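Local coordinates for phosphohistidine phosphatase sixA (Escherichia coli, PDB 1UJC), which removes the phosphoryl group from phosphohistidine on the HPt domain of the ArcB sensor kinase, acting in the multistep His-Asp phosphorelay, at residues A[48-53]-A[73-78]; A[94-99]-A[136-141]. One frame throughout, in Å; residues are numbered along the deposited sequence.

Contact 1: residues A[48-53]-A[73-78]; sequences VLVSPF and AEVLPE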
loop_
_atom_site.group_PDB
_atom_site.type_symbol
_atom_site.label_atom_id
_atom_site.label_comp_id
_atom_site.label_asym_id
_atom_site.label_seq_id
_atom_site.Cartn_x
_atom_site.Cartn_y
_atom_site.Cartn_z
ATOM N N VAL A 48 -3.240 2.034 -9.012
ATOM C CA VAL A 48 -3.030 2.508 -7.654
ATOM C C VAL A 48 -4.342 2.661 -6.888
ATOM O O VAL A 48 -5.286 3.291 -7.368
ATOM C CB VAL A 48 -2.294 3.858 -7.661
ATOM C CG1 VAL A 48 -2.133 4.376 -6.244
ATOM C CG2 VAL A 48 -0.945 3.695 -8.334
ATOM N N LEU A 49 -4.383 2.075 -5.695
ATOM C CA LEU A 49 -5.553 2.134 -4.825
ATOM C C LEU A 49 -5.078 2.810 -3.545
ATOM O O LEU A 49 -4.080 2.396 -2.957
ATOM C CB LEU A 49 -6.058 0.721 -4.521
ATOM C CG LEU A 49 -6.275 -0.188 -5.735
ATOM C CD1 LEU A 49 -6.730 -1.570 -5.274
ATOM C CD2 LEU A 49 -7.311 0.431 -6.661
ATOM N N VAL A 50 -5.783 3.848 -3.114
ATOM C CA VAL A 50 -5.372 4.575 -1.918
ATOM C C VAL A 50 -6.514 4.918 -0.965
ATOM O O VAL A 50 -7.656 5.093 -1.382
ATOM C CB VAL A 50 -4.649 5.889 -2.317
ATOM C CG1 VAL A 50 -5.609 6.797 -3.080
ATOM C CG2 VAL A 50 -4.097 6.591 -1.080
ATOM N N SER A 51 -6.185 5.001 0.320
ATOM C CA SER A 51 -7.148 5.360 1.349
ATOM C C SER A 51 -7.515 6.830 1.172
ATOM O O SER A 51 -6.705 7.623 0.701
ATOM C CB SER A 51 -6.535 5.159 2.734
ATOM O OG SER A 51 -7.263 5.877 3.711
ATOM N N PRO A 52 -8.748 7.206 1.545
ATOM C CA PRO A 52 -9.246 8.583 1.438
ATOM C C PRO A 52 -8.585 9.532 2.441
ATOM O O PRO A 52 -8.694 10.749 2.314
ATOM C CB PRO A 52 -10.743 8.435 1.720
ATOM C CG PRO A 52 -11.036 7.020 1.331
ATOM C CD PRO A 52 -9.843 6.287 1.888
ATOM N N PHE A 53 -7.909 8.971 3.441
ATOM C CA PHE A 53 -7.255 9.786 4.461
ATOM C C PHE A 53 -6.008 10.497 3.949
ATOM O O PHE A 53 -5.180 9.910 3.244
ATOM C CB PHE A 53 -6.906 8.932 5.684
ATOM C CG PHE A 53 -8.106 8.503 6.492
ATOM C CD1 PHE A 53 -9.398 8.862 6.104
ATOM C CD2 PHE A 53 -7.946 7.732 7.637
ATOM C CE1 PHE A 53 -10.509 8.454 6.845
ATOM C CE2 PHE A 53 -9.050 7.322 8.383
ATOM C CZ PHE A 53 -10.330 7.682 7.987
ATOM N N ALA A 73 -5.647 7.530 -9.893
ATOM C CA ALA A 73 -5.557 6.684 -8.719
ATOM C C ALA A 73 -6.994 6.476 -8.286
ATOM O O ALA A 73 -7.847 7.326 -8.529
ATOM C CB ALA A 73 -4.767 7.379 -7.625
ATOM N N GLU A 74 -7.267 5.341 -7.664
ATOM C CA GLU A 74 -8.609 5.038 -7.215
ATOM C C GLU A 74 -8.654 5.155 -5.703
ATOM O O GLU A 74 -7.985 4.404 -4.993
ATOM C CB GLU A 74 -8.988 3.628 -7.670
ATOM C CG GLU A 74 -9.030 3.509 -9.180
ATOM C CD GLU A 74 -8.435 2.215 -9.698
ATOM O OE1 GLU A 74 -9.032 1.139 -9.469
ATOM O OE2 GLU A 74 -7.361 2.283 -10.337
ATOM N N VAL A 75 -9.428 6.123 -5.226
ATOM C CA VAL A 75 -9.581 6.361 -3.801
ATOM C C VAL A 75 -10.672 5.419 -3.317
ATOM O O VAL A 75 -11.835 5.562 -3.702
ATOM C CB VAL A 75 -9.990 7.822 -3.526
ATOM C CG1 VAL A 75 -10.125 8.053 -2.026
ATOM C CG2 VAL A 75 -8.942 8.767 -4.112
ATOM N N LEU A 76 -10.284 4.458 -2.484
ATOM C CA LEU A 76 -11.207 3.456 -1.963
ATOM C C LEU A 76 -11.562 3.670 -0.500
ATOM O O LEU A 76 -10.681 3.736 0.354
ATOM C CB LEU A 76 -10.602 2.050 -2.124
ATOM C CG LEU A 76 -10.582 1.371 -3.498
ATOM C CD1 LEU A 76 -9.855 2.234 -4.506
ATOM C CD2 LEU A 76 -9.898 0.003 -3.370
ATOM N N PRO A 77 -12.865 3.774 -0.190
ATOM C CA PRO A 77 -13.296 3.977 1.196
ATOM C C PRO A 77 -12.955 2.788 2.092
ATOM O O PRO A 77 -12.802 2.944 3.301
ATOM C CB PRO A 77 -14.805 4.167 1.068
ATOM C CG PRO A 77 -14.961 4.771 -0.302
ATOM C CD PRO A 77 -13.999 3.929 -1.118
ATOM N N GLU A 78 -12.837 1.602 1.501
ATOM C CA GLU A 78 -12.534 0.409 2.287
ATOM C C GLU A 78 -11.058 0.262 2.634
ATOM O O GLU A 78 -10.657 -0.751 3.197
ATOM C CB GLU A 78 -13.026 -0.846 1.562
ATOM C CG GLU A 78 -14.529 -0.876 1.349
ATOM C CD GLU A 78 -15.312 -0.810 2.653
ATOM O OE1 GLU A 78 -16.548 -0.628 2.584
ATOM O OE2 GLU A 78 -14.705 -0.943 3.742
HETATM O O HOH W 1 -4.812 3.482 -10.794
#

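Contact 2: residues A[94-99]-A[136-141]; sequences ALTNEG and VTLDES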
loop_
_atom_site.group_PDB
_atom_site.type_symbol
_atom_site.label_atom_id
_atom_site.label_comp_id
_atom_site.label_asym_id
_atom_site.label_seq_id
_atom_site.Cartn_x
_atom_site.Cartn_y
_atom_site.Cartn_z
ATOM N N ALA A 94 -10.923 -8.830 -8.636
ATOM C CA ALA A 94 -11.564 -8.299 -9.832
ATOM C C ALA A 94 -10.484 -7.825 -10.798
ATOM O O ALA A 94 -10.422 -8.275 -11.941
ATOM C CB ALA A 94 -12.479 -7.142 -9.473
ATOM N N LEU A 95 -9.626 -6.921 -10.337
ATOM C CA LEU A 95 -8.559 -6.405 -11.183
ATOM C C LEU A 95 -7.687 -7.535 -11.726
ATOM O O LEU A 95 -7.237 -7.481 -12.870
ATOM C CB LEU A 95 -7.699 -5.404 -10.407
ATOM C CG LEU A 95 -8.397 -4.141 -9.886
ATOM C CD1 LEU A 95 -7.361 -3.204 -9.263
ATOM C CD2 LEU A 95 -9.119 -3.446 -11.021
ATOM N N THR A 96 -7.450 -8.557 -10.908
ATOM C CA THR A 96 -6.634 -9.692 -11.330
ATOM C C THR A 96 -7.258 -10.368 -12.546
ATOM O O THR A 96 -6.565 -10.674 -13.514
ATOM C CB THR A 96 -6.476 -10.734 -10.191
ATOM O OG1 THR A 96 -5.718 -10.159 -9.121
ATOM C CG2 THR A 96 -5.754 -11.980 -10.693
ATOM N N ASN A 97 -8.566 -10.588 -12.499
ATOM C CA ASN A 97 -9.276 -11.223 -13.602
ATOM C C ASN A 97 -9.428 -10.278 -14.792
ATOM O O ASN A 97 -9.694 -10.714 -15.910
ATOM C CB ASN A 97 -10.651 -11.703 -13.133
ATOM C CG ASN A 97 -10.577 -13.000 -12.356
ATOM O OD1 ASN A 97 -10.453 -14.079 -12.938
ATOM N ND2 ASN A 97 -10.631 -12.900 -11.035
ATOM N N GLU A 98 -9.251 -8.987 -14.536
ATOM C CA GLU A 98 -9.352 -7.961 -15.567
ATOM C C GLU A 98 -8.087 -7.967 -16.421
ATOM O O GLU A 98 -8.096 -7.527 -17.568
ATOM C CB GLU A 98 -9.545 -6.581 -14.911
ATOM C CG GLU A 98 -9.545 -5.393 -15.873
ATOM C CD GLU A 98 -9.847 -4.068 -15.180
ATOM O OE1 GLU A 98 -10.995 -3.870 -14.737
ATOM O OE2 GLU A 98 -8.934 -3.223 -15.072
ATOM N N GLY A 99 -6.999 -8.474 -15.852
ATOM C CA GLY A 99 -5.747 -8.522 -16.581
ATOM C C GLY A 99 -4.677 -7.628 -15.977
ATOM O O GLY A 99 -3.524 -7.688 -16.381
ATOM N N VAL A 136 2.871 -9.243 -2.626
ATOM C CA VAL A 136 1.987 -10.392 -2.702
ATOM C C VAL A 136 1.658 -10.705 -4.148
ATOM O O VAL A 136 1.267 -9.820 -4.899
ATOM C CB VAL A 136 0.652 -10.114 -1.970
ATOM C CG1 VAL A 136 -0.324 -11.256 -2.206
ATOM C CG2 VAL A 136 0.904 -9.919 -0.479
ATOM N N THR A 137 1.823 -11.960 -4.540
ATOM C CA THR A 137 1.476 -12.358 -5.895
ATOM C C THR A 137 0.097 -12.983 -5.779
ATOM O O THR A 137 -0.075 -13.993 -5.096
ATOM C CB THR A 137 2.457 -13.388 -6.454
ATOM O OG1 THR A 137 3.748 -12.786 -6.593
ATOM C CG2 THR A 137 1.978 -13.891 -7.811
ATOM N N LEU A 138 -0.886 -12.368 -6.428
ATOM C CA LEU A 138 -2.262 -12.847 -6.369
ATOM C C LEU A 138 -2.724 -13.462 -7.682
ATOM O O LEU A 138 -2.510 -12.893 -8.758
ATOM C CB LEU A 138 -3.191 -11.692 -5.997
ATOM C CG LEU A 138 -4.673 -11.966 -5.728
ATOM C CD1 LEU A 138 -4.843 -12.848 -4.488
ATOM C CD2 LEU A 138 -5.380 -10.637 -5.523
ATOM N N ASP A 139 -3.362 -14.623 -7.597
ATOM C CA ASP A 139 -3.861 -15.267 -8.797
ATOM C C ASP A 139 -5.356 -14.993 -8.970
ATOM O O ASP A 139 -6.003 -14.406 -8.096
ATOM C CB ASP A 139 -3.552 -16.777 -8.791
ATOM C CG ASP A 139 -4.448 -17.579 -7.866
ATOM O OD1 ASP A 139 -4.083 -18.745 -7.583
ATOM O OD2 ASP A 139 -5.508 -17.074 -7.436
ATOM N N GLU A 140 -5.885 -15.417 -10.107
ATOM C CA GLU A 140 -7.280 -15.196 -10.463
ATOM C C GLU A 140 -8.333 -15.756 -9.500
ATOM O O GLU A 140 -9.470 -15.282 -9.472
ATOM C CB GLU A 140 -7.510 -15.734 -11.873
ATOM C CG GLU A 140 -6.391 -15.362 -12.862
ATOM C CD GLU A 140 -5.089 -16.145 -12.639
ATOM O OE1 GLU A 140 -5.162 -17.386 -12.514
ATOM O OE2 GLU A 140 -3.995 -15.525 -12.603
ATOM N N SER A 141 -7.958 -16.751 -8.705
ATOM C CA SER A 141 -8.893 -17.345 -7.757
ATOM C C SER A 141 -8.771 -16.717 -6.376
ATOM O O SER A 141 -9.314 -17.232 -5.401
ATOM C CB SER A 141 -8.674 -18.856 -7.678
ATOM O OG SER A 141 -9.004 -19.462 -8.918
#

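Contact 1: residues A[48-53]-A[73-78]
A parallel strand pair, the first and last elements of a beta-alpha-beta unit, joins residues 48-53 to 73-78 at one border of the sheet. Three backbone hydrogen bonds tie it: Glu74 N to Val48 O, Val50 N to Glu74 O and Leu76 N to Val50 O, each 2.9 Å. On one face Leu49 CD2 lies 3.4 Å from Glu74 OE1 and also touches Glu74 CB, the two side chains crossing obliquely, and is 3.8 Å from Leu76 CD1. The Glu74 carboxylate is held by a salt bridge from OE2 to Arg47 and a hydrogen bond from OE1 to Tyr91; a water that accepts from Val48 N can also donate to OE2. On the other face Val50 CG1 lies 4.0 Å from Val75 CG2, the side chains side by side and pointing the same way. Val75 CG1, anti to its own N, reaches past the strand end to Pro52 CG at 3.6 Å. There Ser51 OG accepts from Phe53 N in an ST turn and also bonds His108 of the tungstate pocket. Helix 54-66 packs on the Val50 face through Ala56 and Leu60, Tyr91 of helix 85-98 touches Leu49 and Leu76, and strand 102-107 flanks strand 47-50 on the side away from 74-75.

Contact 2: residues A[94-99]-A[136-141]
Leu138, the last residue of strand 133-138, opens the contact with Thr96 of helix 85-98: its CD2 lies 3.6 Å from Thr96 OG1, the side chains crossing at about a right angle. That hydroxyl is hydrogen-bonded to Leu92 O one turn back, and Leu138 meets it by van der Waals contact. At Asp139 the chain turns, and OD2 accepts from Ser141 N, from above the carboxylate plane, in an Asx turn. The methyl of Thr96, placed anti to the backbone N, rests on the Asp139-Glu140 peptide, CG2 to Glu140 N being 3.5 Å. A serine in place of Thr96 would lack this methyl and would probably leave a gap over that peptide. Glu140 brings its CB to 3.5 Å from Asn97 OD1, while its carbonyl O receives Asn97 ND2 at 3.1 Å, in the carbonyl plane and on a lone pair (C=O...N 129°). Gln93 NE2 also donates to this oxygen, and Asn97 ND2 bonds Gln93 O. The turn after strand 133-138 is thus fastened to the last turn of helix 85-98, closed by a Schellman motif at Gly99. The strand lies between 2-7 and 144-150; Met1 touches Thr96 and pairs its backbone with Leu138.

Contact 1 closes along the chain before contact 2 opens, and helix 85-98, which follows strand 74-75, connects them. Both reach the same sheet: contact 1 pairs the edge strand 74-75 with 47-50, whereas contact 2 ties the helix to the turn after strand 133-138, beyond strands 102-107 and 2-7 in the sheet order. Their centres are about 18 Å apart and their nearest atoms about 4 Å, without touching. Arg47, the partner of Glu74, also forms a salt bridge with Glu98 of segment 94-99. Neither contact supplies a residue of the tungstate pocket; contact 1 reaches it indirectly, through Ser51 and His108, the Ser51 side chain lying about 8 Å from the ion.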